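Local coordinates for MutT/nudix family protein (Streptococcus pneumoniae, PDB 4HFQ), which hydrolyses UDP-linked precursors of peptidoglycan biosynthesis, acting as a UDP-X diphosphatase of the Nudix hydrolase family, at residues F131-F136 / S140-K145; K8-M13 / E42-A47; M70-W75 / L111-E116. One frame throughout, in Å; residues are numbered along the deposited sequence. Where two conformers were deposited one is given.

From the N terminus, the chain first folds back on itself at contact 2, where helix 3-23 and helix 27-47 meet as an antiparallel pair. Contact 3 then closes a longer excursion, bringing helix 106-118 against strand 69-78 of the Nudix domain. Contact 1 comes last and closes the shortest loop, joining the end of strand 120-132 to the start of strand 143-153 with three residues between its segments. The three lie in series, none nested or crossed. Contact 1 is the link in space: Gln11 of helix 3-23 ties it to contact 2, through Asn134 and Ser140, and Lys145 meets Asp71 of contact 3 across neighbouring strands of one sheet. Contacts 2 and 3 do not touch.

Contact 1 (F131-F136 / S140-K145); sequences FDTNRF and SKQYTK
Phe131 and Lys145 form an antiparallel hydrogen-bonded pair, with Phe131 N to Lys145 O at 2.9 Å and Lys145 N to Phe131 O at 2.8 Å; Asp132 and Thr144 follow as a non-hydrogen-bonded pair. Where the first strand turns into a helix, Thr133 prolongs the ladder: its N donates to Tyr143 O, while its side chain stands in for a backbone carbonyl, OG1 accepting from Tyr143 N at 2.9 Å. With chi1 at 59°, OG1 lies between the backbone N and the carbonyl carbon, and the methyl CG2 is left to rest 3.7 Å from Tyr143 CB and to cross the CE end of Lys145. This is a connection between adjacent antiparallel strands of the Nudix sheet, its bend occupied by helix 133-136. Asp132 is the N-cap of that helix, a role suited to a short carboxylate. Its OD1 takes Asn134 N from above the carboxylate plane at 3.0 Å and, from the opposite face, Gln142 NE2 at 2.9 Å, so two N-H groups grip OD1 from opposite faces of the carboxylate. Extended Gln142 reaches Asp132 while its amide lies nearly parallel to that of Asn134, 14° apart and stacked. Gln142 OE1 accepts from Gly103 N of the second subunit, and Asn134 ND2 donates to Gln11. The flexible Lys145 bends its ammonium away to a salt bridge with Asp71.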
# COMPACT_ATOMS: atom_id res chain seq x y z
N PHE A 131 -2.93 7.34 4.76
CA PHE A 131 -1.68 7.24 5.51
C PHE A 131 -0.88 5.99 5.14
O PHE A 131 -1.44 4.92 4.89
CB PHE A 131 -1.95 7.16 7.02
CG PHE A 131 -2.54 8.40 7.63
CD1 PHE A 131 -1.85 9.60 7.64
CD2 PHE A 131 -3.79 8.34 8.24
CE1 PHE A 131 -2.39 10.73 8.26
CE2 PHE A 131 -4.33 9.47 8.85
CZ PHE A 131 -3.63 10.66 8.85
N ASP A 132 0.44 6.14 5.17
CA ASP A 132 1.37 5.01 5.04
C ASP A 132 1.69 4.51 6.45
O ASP A 132 2.34 5.24 7.23
CB ASP A 132 2.64 5.49 4.33
CG ASP A 132 3.69 4.41 4.16
OD1 ASP A 132 3.45 3.23 4.46
OD2 ASP A 132 4.78 4.80 3.70
N THR A 133 1.30 3.28 6.78
CA THR A 133 1.63 2.78 8.13
C THR A 133 3.11 2.66 8.38
O THR A 133 3.56 2.72 9.54
CB THR A 133 0.95 1.44 8.47
OG1 THR A 133 1.36 0.45 7.51
CG2 THR A 133 -0.56 1.58 8.47
N ASN A 134 3.91 2.53 7.33
CA ASN A 134 5.37 2.48 7.55
C ASN A 134 5.88 3.78 8.12
O ASN A 134 6.90 3.77 8.82
CB ASN A 134 6.13 2.13 6.26
CG ASN A 134 6.22 0.65 6.02
OD1 ASN A 134 5.48 -0.16 6.57
ND2 ASN A 134 7.14 0.27 5.13
N ARG A 135 5.19 4.88 7.85
CA ARG A 135 5.55 6.19 8.41
C ARG A 135 5.07 6.37 9.85
O ARG A 135 5.83 6.81 10.71
CB ARG A 135 5.01 7.32 7.52
CG ARG A 135 5.22 8.72 8.10
CD ARG A 135 4.84 9.79 7.07
NE ARG A 135 5.72 9.76 5.91
CZ ARG A 135 6.87 10.43 5.82
NH1 ARG A 135 7.28 11.19 6.83
NH2 ARG A 135 7.62 10.33 4.73
N PHE A 136 3.81 6.03 10.11
CA PHE A 136 3.17 6.41 11.38
C PHE A 136 3.11 5.32 12.42
O PHE A 136 3.00 5.61 13.60
CB PHE A 136 1.75 6.91 11.12
CG PHE A 136 1.71 8.25 10.46
CD1 PHE A 136 1.79 9.42 11.23
CD2 PHE A 136 1.60 8.36 9.08
CE1 PHE A 136 1.76 10.66 10.62
CE2 PHE A 136 1.58 9.60 8.47
CZ PHE A 136 1.65 10.76 9.23
N SER A 140 4.72 -5.30 10.68
CA SER A 140 5.23 -6.31 9.75
C SER A 140 4.67 -6.11 8.34
O SER A 140 5.43 -6.24 7.35
CB SER A 140 4.95 -7.72 10.26
OG SER A 140 3.59 -7.94 10.48
N LYS A 141 3.39 -5.76 8.23
CA LYS A 141 2.80 -5.46 6.93
C LYS A 141 2.70 -3.97 6.74
O LYS A 141 2.37 -3.23 7.67
CB LYS A 141 1.41 -6.07 6.77
CG LYS A 141 1.37 -7.60 6.74
CD LYS A 141 2.12 -8.17 5.54
CE LYS A 141 1.92 -9.68 5.36
NZ LYS A 141 2.59 -10.51 6.41
N GLN A 142 2.92 -3.52 5.50
CA GLN A 142 2.63 -2.15 5.11
C GLN A 142 1.18 -2.02 4.65
O GLN A 142 0.74 -2.80 3.81
CB GLN A 142 3.57 -1.71 4.00
CG GLN A 142 3.39 -0.26 3.59
CD GLN A 142 4.35 0.17 2.53
OE1 GLN A 142 4.74 -0.65 1.69
NE2 GLN A 142 4.77 1.44 2.54
N TYR A 143 0.46 -1.04 5.20
CA TYR A 143 -0.90 -0.72 4.80
C TYR A 143 -0.99 0.67 4.22
O TYR A 143 -0.29 1.59 4.63
CB TYR A 143 -1.87 -0.78 5.99
CG TYR A 143 -2.10 -2.17 6.53
CD1 TYR A 143 -1.21 -2.75 7.43
CD2 TYR A 143 -3.23 -2.90 6.16
CE1 TYR A 143 -1.43 -4.04 7.92
CE2 TYR A 143 -3.46 -4.18 6.66
CZ TYR A 143 -2.56 -4.74 7.54
OH TYR A 143 -2.80 -6.02 8.01
N THR A 144 -1.89 0.81 3.24
CA THR A 144 -2.48 2.12 2.89
C THR A 144 -3.73 2.27 3.74
O THR A 144 -4.71 1.54 3.57
CB THR A 144 -2.85 2.22 1.40
OG1 THR A 144 -3.78 1.19 1.07
CG2 THR A 144 -1.60 2.04 0.51
N LYS A 145 -3.68 3.24 4.65
CA LYS A 145 -4.74 3.42 5.63
C LYS A 145 -5.63 4.59 5.18
O LYS A 145 -5.25 5.76 5.26
CB LYS A 145 -4.11 3.65 7.00
CG LYS A 145 -5.11 3.96 8.13
CD LYS A 145 -4.37 4.15 9.46
CE LYS A 145 -3.75 2.87 10.01
NZ LYS A 145 -4.75 1.87 10.49
O HOH W 1 1.35 2.58 2.49
O HOH W 2 3.60 -0.82 8.38

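Contact 2 (K8-M13 / E42-A47); sequences KYLQRM and EMLNQA. With EDO (1,2-ethanediol), chain J.
Leu10 faces Leu44 and Met43 across an antiparallel helical hairpin of two consecutive helices, their segment axes 11.9 Å apart and at 158° between N-to-C directions. All the direct contacts are apolar and made by methyl groups. The two branches of Leu10 divide the work: CD2 comes to 3.8 Å from Leu44 CD1, the two leucines crossing at about a right angle, while CD1 lies 4.2 Å from Met43 CE, the two side chains passing in opposite directions. Met43 extends from its helix with CG anti to the backbone N (chi1 180°) and bends only at the last torsion, which carries its methyl into place. Met13, one turn on from Leu10, adds CE at 4.4 Å from the same Met43 CE. The leucines thus meet directly, and the flexible methionine thioethers bring two more methyls beside them. This apolar patch continues into the dimer interface, where Met43 of the second subunit packs on Met13 and Leu59 of that subunit on Leu44. The polar interactions lie on other sides of the helices. Arg12 makes salt bridges with Asp35 and Glu101 of the second subunit, Tyr9 OH bonds to Glu42 of that subunit, and Lys8 NZ donates to O2 of an ethanediol, probably a crystallisation additive. With no hydrogen bond between them, the two segments meet through a small apolar patch alone, consistent with a hydrophobic contribution to holding the pair.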
# COMPACT_ATOMS: atom_id res chain seq x y z
N LYS A 8 11.90 -2.67 8.03
CA LYS A 8 11.65 -2.22 6.67
C LYS A 8 12.44 -3.05 5.64
O LYS A 8 11.91 -3.39 4.58
CB LYS A 8 11.94 -0.74 6.52
CG LYS A 8 10.92 0.16 7.23
CD LYS A 8 11.43 1.60 7.21
CE LYS A 8 10.68 2.54 8.12
NZ LYS A 8 11.29 3.89 8.01
N TYR A 9 13.70 -3.38 5.94
CA TYR A 9 14.49 -4.23 5.04
C TYR A 9 13.86 -5.60 4.90
O TYR A 9 13.72 -6.09 3.77
CB TYR A 9 15.92 -4.40 5.57
CG TYR A 9 16.87 -3.25 5.29
CD1 TYR A 9 17.13 -2.85 3.98
CD2 TYR A 9 17.51 -2.58 6.33
CE1 TYR A 9 17.99 -1.80 3.71
CE2 TYR A 9 18.37 -1.53 6.07
CZ TYR A 9 18.60 -1.13 4.77
OH TYR A 9 19.45 -0.08 4.46
N LEU A 10 13.47 -6.21 6.02
CA LEU A 10 12.85 -7.53 5.96
C LEU A 10 11.56 -7.50 5.14
O LEU A 10 11.32 -8.36 4.27
CB LEU A 10 12.59 -8.06 7.38
CG LEU A 10 11.88 -9.40 7.54
CD1 LEU A 10 12.75 -10.54 7.07
CD2 LEU A 10 11.43 -9.64 8.98
N GLN A 11 10.72 -6.52 5.43
CA GLN A 11 9.44 -6.38 4.78
C GLN A 11 9.66 -6.26 3.25
O GLN A 11 8.98 -6.93 2.46
CB GLN A 11 8.78 -5.15 5.40
CG GLN A 11 7.37 -4.89 4.98
CD GLN A 11 7.01 -3.46 5.33
OE1 GLN A 11 7.39 -2.52 4.63
NE2 GLN A 11 6.29 -3.28 6.46
N ARG A 12 10.63 -5.46 2.84
CA ARG A 12 10.91 -5.26 1.43
C ARG A 12 11.46 -6.52 0.75
O ARG A 12 11.04 -6.89 -0.36
CB ARG A 12 11.86 -4.06 1.25
CG ARG A 12 12.20 -3.77 -0.19
CD ARG A 12 10.99 -3.31 -0.99
NE ARG A 12 11.36 -3.15 -2.39
CZ ARG A 12 10.56 -3.39 -3.42
NH1 ARG A 12 9.28 -3.76 -3.25
NH2 ARG A 12 11.05 -3.27 -4.65
N MET A 13 12.39 -7.20 1.42
CA MET A 13 12.95 -8.41 0.84
C MET A 13 11.94 -9.54 0.71
O MET A 13 11.95 -10.27 -0.30
CB MET A 13 14.16 -8.87 1.65
CG MET A 13 15.31 -7.91 1.50
SD MET A 13 16.91 -8.52 2.06
CE MET A 13 16.58 -8.56 3.81
N GLU A 42 14.66 -17.94 8.51
CA GLU A 42 15.65 -18.28 9.53
C GLU A 42 16.13 -17.03 10.24
O GLU A 42 16.27 -17.00 11.46
CB GLU A 42 16.83 -19.01 8.91
CG GLU A 42 16.50 -20.42 8.45
CD GLU A 42 17.55 -21.01 7.53
OE1 GLU A 42 18.71 -20.55 7.53
OE2 GLU A 42 17.20 -21.97 6.81
N MET A 43 16.37 -15.97 9.47
CA MET A 43 16.86 -14.73 10.03
C MET A 43 15.81 -14.09 10.94
O MET A 43 16.14 -13.62 12.03
CB MET A 43 17.29 -13.78 8.92
CG MET A 43 17.80 -12.45 9.46
SD MET A 43 18.41 -11.40 8.15
CE MET A 43 16.87 -10.88 7.48
N LEU A 44 14.55 -14.08 10.50
CA LEU A 44 13.48 -13.55 11.33
C LEU A 44 13.35 -14.31 12.65
O LEU A 44 13.15 -13.69 13.70
CB LEU A 44 12.16 -13.55 10.55
CG LEU A 44 10.97 -13.22 11.46
CD1 LEU A 44 11.12 -11.82 12.04
CD2 LEU A 44 9.65 -13.40 10.72
N ASN A 45 13.43 -15.63 12.58
CA ASN A 45 13.38 -16.44 13.79
C ASN A 45 14.44 -15.98 14.79
O ASN A 45 14.14 -15.78 15.98
CB ASN A 45 13.55 -17.92 13.45
CG ASN A 45 13.14 -18.82 14.59
OD1 ASN A 45 12.12 -18.58 15.24
ND2 ASN A 45 13.92 -19.86 14.83
N GLN A 46 15.66 -15.79 14.31
CA GLN A 46 16.79 -15.44 15.17
C GLN A 46 16.76 -13.99 15.62
O GLN A 46 17.25 -13.66 16.70
CB GLN A 46 18.12 -15.76 14.49
CG GLN A 46 19.27 -16.00 15.46
CD GLN A 46 19.01 -17.14 16.43
OE1 GLN A 46 18.35 -18.13 16.08
NE2 GLN A 46 19.52 -17.02 17.66
N ALA A 47 16.20 -13.11 14.80
CA ALA A 47 16.26 -11.68 15.08
C ALA A 47 15.15 -11.19 15.99
O ALA A 47 15.20 -10.06 16.47
CB ALA A 47 16.25 -10.89 13.78
C1 EDO J . 8.33 6.51 5.42
O1 EDO J . 9.50 6.93 4.69
C2 EDO J . 8.51 5.09 5.96
O2 EDO J . 9.78 4.53 5.60

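Contact 3 (M70-W75 / L111-E116); sequences MDVRAW and LKEIEE. With SO4 (sulfate ion), chain F; SO4 (sulfate ion), chain H.
Ala74 and Ile114 make the close hydrocarbon contact between strand 69-78 and helix 106-118. Ala74 CB lies 3.7 Å from Ile114 CD1 and equally near CG1, so the isoleucine lays the end of its longer branch over the small methyl; a residue as slight as alanine lets the helix come close, the two CA atoms being 7.2 Å apart. Two residues earlier on the same face of the strand the approach is mixed in character. Val72 CG2 sits 3.4 Å from Glu113 OE1, the two side chains crossing at about a right angle. Glu113 has CG anti to the carbonyl carbon (chi1 -61°) and a straight chain beyond, which carries OE1 to the valine methyl.

Asp71, Arg73, Lys112 and Glu116 instead pair among themselves. Asp71 and Arg73 leave the strand away from the helix, but their ends curl back nearer to it, and there Arg73 grips Asp71 side-on: NE meets OD2 at 2.9 Å, in the guanidinium plane, and NH2 meets OD1, both oxygens using their syn lone pairs. This two-pronged salt bridge fixes the guanidinium's rotation and leaves NH1, at its edge, to donate to sulfate O4 at 2.9 Å, as well as to Leu95 O. Toward solvent, the Lys112 chain bends at its last torsion, bringing NZ to 2.8 Å from OE2 of the exposed Glu116; a second sulfate is only weakly held by NZ. Both sulfates probably come from the crystallisation liquor.

Helix 106-118 bears a variant of the Nudix-box REUxEE sequence, Lys112 standing at the arginine place; Glu113 and Glu116 match glutamates that serve as metal ligands in many relatives, though no metal is bound here. Ile114 also packs on strands 120-132 and 143-153, while Trp75 turns to helix 184-194, so the sheet lies between two helices.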
# COMPACT_ATOMS: atom_id res chain seq x y z
N MET A 70 -4.83 -2.98 2.24
CA MET A 70 -5.86 -1.99 2.59
C MET A 70 -6.24 -2.04 4.06
O MET A 70 -6.50 -3.11 4.62
CB MET A 70 -7.13 -2.20 1.75
CG MET A 70 -8.31 -1.29 2.13
SD MET A 70 -9.76 -1.51 1.07
CE MET A 70 -8.90 -2.18 -0.35
N ASP A 71 -6.25 -0.87 4.69
CA ASP A 71 -6.92 -0.67 5.97
C ASP A 71 -7.85 0.52 5.79
O ASP A 71 -7.50 1.52 5.13
CB ASP A 71 -5.90 -0.39 7.09
CG ASP A 71 -6.53 -0.18 8.44
OD1 ASP A 71 -6.81 -1.17 9.13
OD2 ASP A 71 -6.75 0.99 8.83
N VAL A 72 -9.06 0.40 6.33
CA VAL A 72 -10.05 1.50 6.27
C VAL A 72 -10.44 1.94 7.66
O VAL A 72 -10.54 1.11 8.58
CB VAL A 72 -11.31 1.13 5.43
CG1 VAL A 72 -10.92 0.89 3.97
CG2 VAL A 72 -12.08 -0.07 6.00
N ARG A 73 -10.66 3.24 7.82
CA ARG A 73 -11.03 3.82 9.11
C ARG A 73 -12.09 4.88 8.89
O ARG A 73 -12.14 5.52 7.83
CB ARG A 73 -9.84 4.47 9.82
CG ARG A 73 -8.71 3.52 10.18
CD ARG A 73 -9.13 2.58 11.30
NE ARG A 73 -8.40 1.31 11.20
CZ ARG A 73 -8.53 0.30 12.05
NH1 ARG A 73 -9.33 0.40 13.11
NH2 ARG A 73 -7.86 -0.82 11.86
N ALA A 74 -12.93 5.05 9.91
CA ALA A 74 -14.01 6.04 9.90
C ALA A 74 -13.73 7.16 10.89
O ALA A 74 -13.44 6.91 12.06
CB ALA A 74 -15.33 5.37 10.25
N TRP A 75 -13.88 8.38 10.40
CA TRP A 75 -13.78 9.60 11.19
C TRP A 75 -15.17 10.18 11.33
O TRP A 75 -15.74 10.70 10.37
CB TRP A 75 -12.85 10.56 10.48
CG TRP A 75 -12.69 11.89 11.15
CD1 TRP A 75 -13.40 13.07 10.92
CD2 TRP A 75 -11.70 12.22 12.17
NE1 TRP A 75 -12.91 14.08 11.70
CE2 TRP A 75 -11.89 13.64 12.49
CE3 TRP A 75 -10.70 11.51 12.84
CZ2 TRP A 75 -11.12 14.29 13.43
CZ3 TRP A 75 -9.93 12.18 13.79
CH2 TRP A 75 -10.13 13.55 14.06
N LEU A 111 -18.27 1.27 5.34
CA LEU A 111 -19.65 1.25 5.81
C LEU A 111 -19.99 -0.08 6.49
O LEU A 111 -20.69 -0.09 7.52
CB LEU A 111 -20.63 1.53 4.67
CG LEU A 111 -20.48 2.95 4.14
CD1 LEU A 111 -21.39 3.17 2.93
CD2 LEU A 111 -20.75 3.99 5.23
N LYS A 112 -19.52 -1.18 5.93
CA LYS A 112 -19.74 -2.50 6.51
C LYS A 112 -19.12 -2.56 7.91
O LYS A 112 -19.78 -2.99 8.88
CB LYS A 112 -19.16 -3.59 5.59
CG LYS A 112 -19.25 -5.01 6.14
CD LYS A 112 -18.73 -6.00 5.11
CE LYS A 112 -18.93 -7.45 5.54
NZ LYS A 112 -17.92 -7.82 6.56
N GLU A 113 -17.88 -2.10 8.04
CA GLU A 113 -17.19 -2.15 9.32
C GLU A 113 -17.80 -1.21 10.34
O GLU A 113 -17.95 -1.59 11.50
CB GLU A 113 -15.69 -1.99 9.14
CG GLU A 113 -15.21 -3.13 8.26
CD GLU A 113 -13.76 -3.10 7.88
OE1 GLU A 113 -13.02 -2.27 8.40
OE2 GLU A 113 -13.36 -3.93 7.03
N ILE A 114 -18.23 -0.02 9.92
CA ILE A 114 -18.97 0.86 10.83
C ILE A 114 -20.22 0.15 11.37
O ILE A 114 -20.48 0.16 12.59
CB ILE A 114 -19.39 2.16 10.15
CG1 ILE A 114 -18.17 3.05 9.87
CG2 ILE A 114 -20.39 2.93 11.04
CD1 ILE A 114 -18.49 4.15 8.88
N GLU A 115 -20.99 -0.50 10.50
CA GLU A 115 -22.24 -1.12 10.98
C GLU A 115 -21.93 -2.28 11.93
O GLU A 115 -22.57 -2.41 12.98
CB GLU A 115 -23.12 -1.59 9.82
CG GLU A 115 -24.52 -2.03 10.27
CD GLU A 115 -25.49 -2.23 9.12
OE1 GLU A 115 -25.10 -2.06 7.96
OE2 GLU A 115 -26.66 -2.59 9.38
N GLU A 116 -20.96 -3.11 11.57
CA GLU A 116 -20.61 -4.28 12.36
C GLU A 116 -20.07 -3.92 13.73
O GLU A 116 -20.37 -4.59 14.72
CB GLU A 116 -19.61 -5.17 11.61
CG GLU A 116 -20.21 -5.86 10.40
CD GLU A 116 -19.19 -6.59 9.53
OE1 GLU A 116 -17.98 -6.33 9.64
OE2 GLU A 116 -19.63 -7.44 8.74
S SO4 F . -11.19 -2.06 15.45
O1 SO4 F . -11.20 -2.84 16.71
O2 SO4 F . -11.51 -2.98 14.33
O3 SO4 F . -12.20 -0.98 15.51
O4 SO4 F . -9.87 -1.45 15.23
S SO4 H . -18.50 -11.22 4.41
O1 SO4 H . -17.81 -12.52 4.42
O2 SO4 H . -18.90 -10.86 5.80
O3 SO4 H . -17.57 -10.20 3.89
O4 SO4 H . -19.72 -11.30 3.58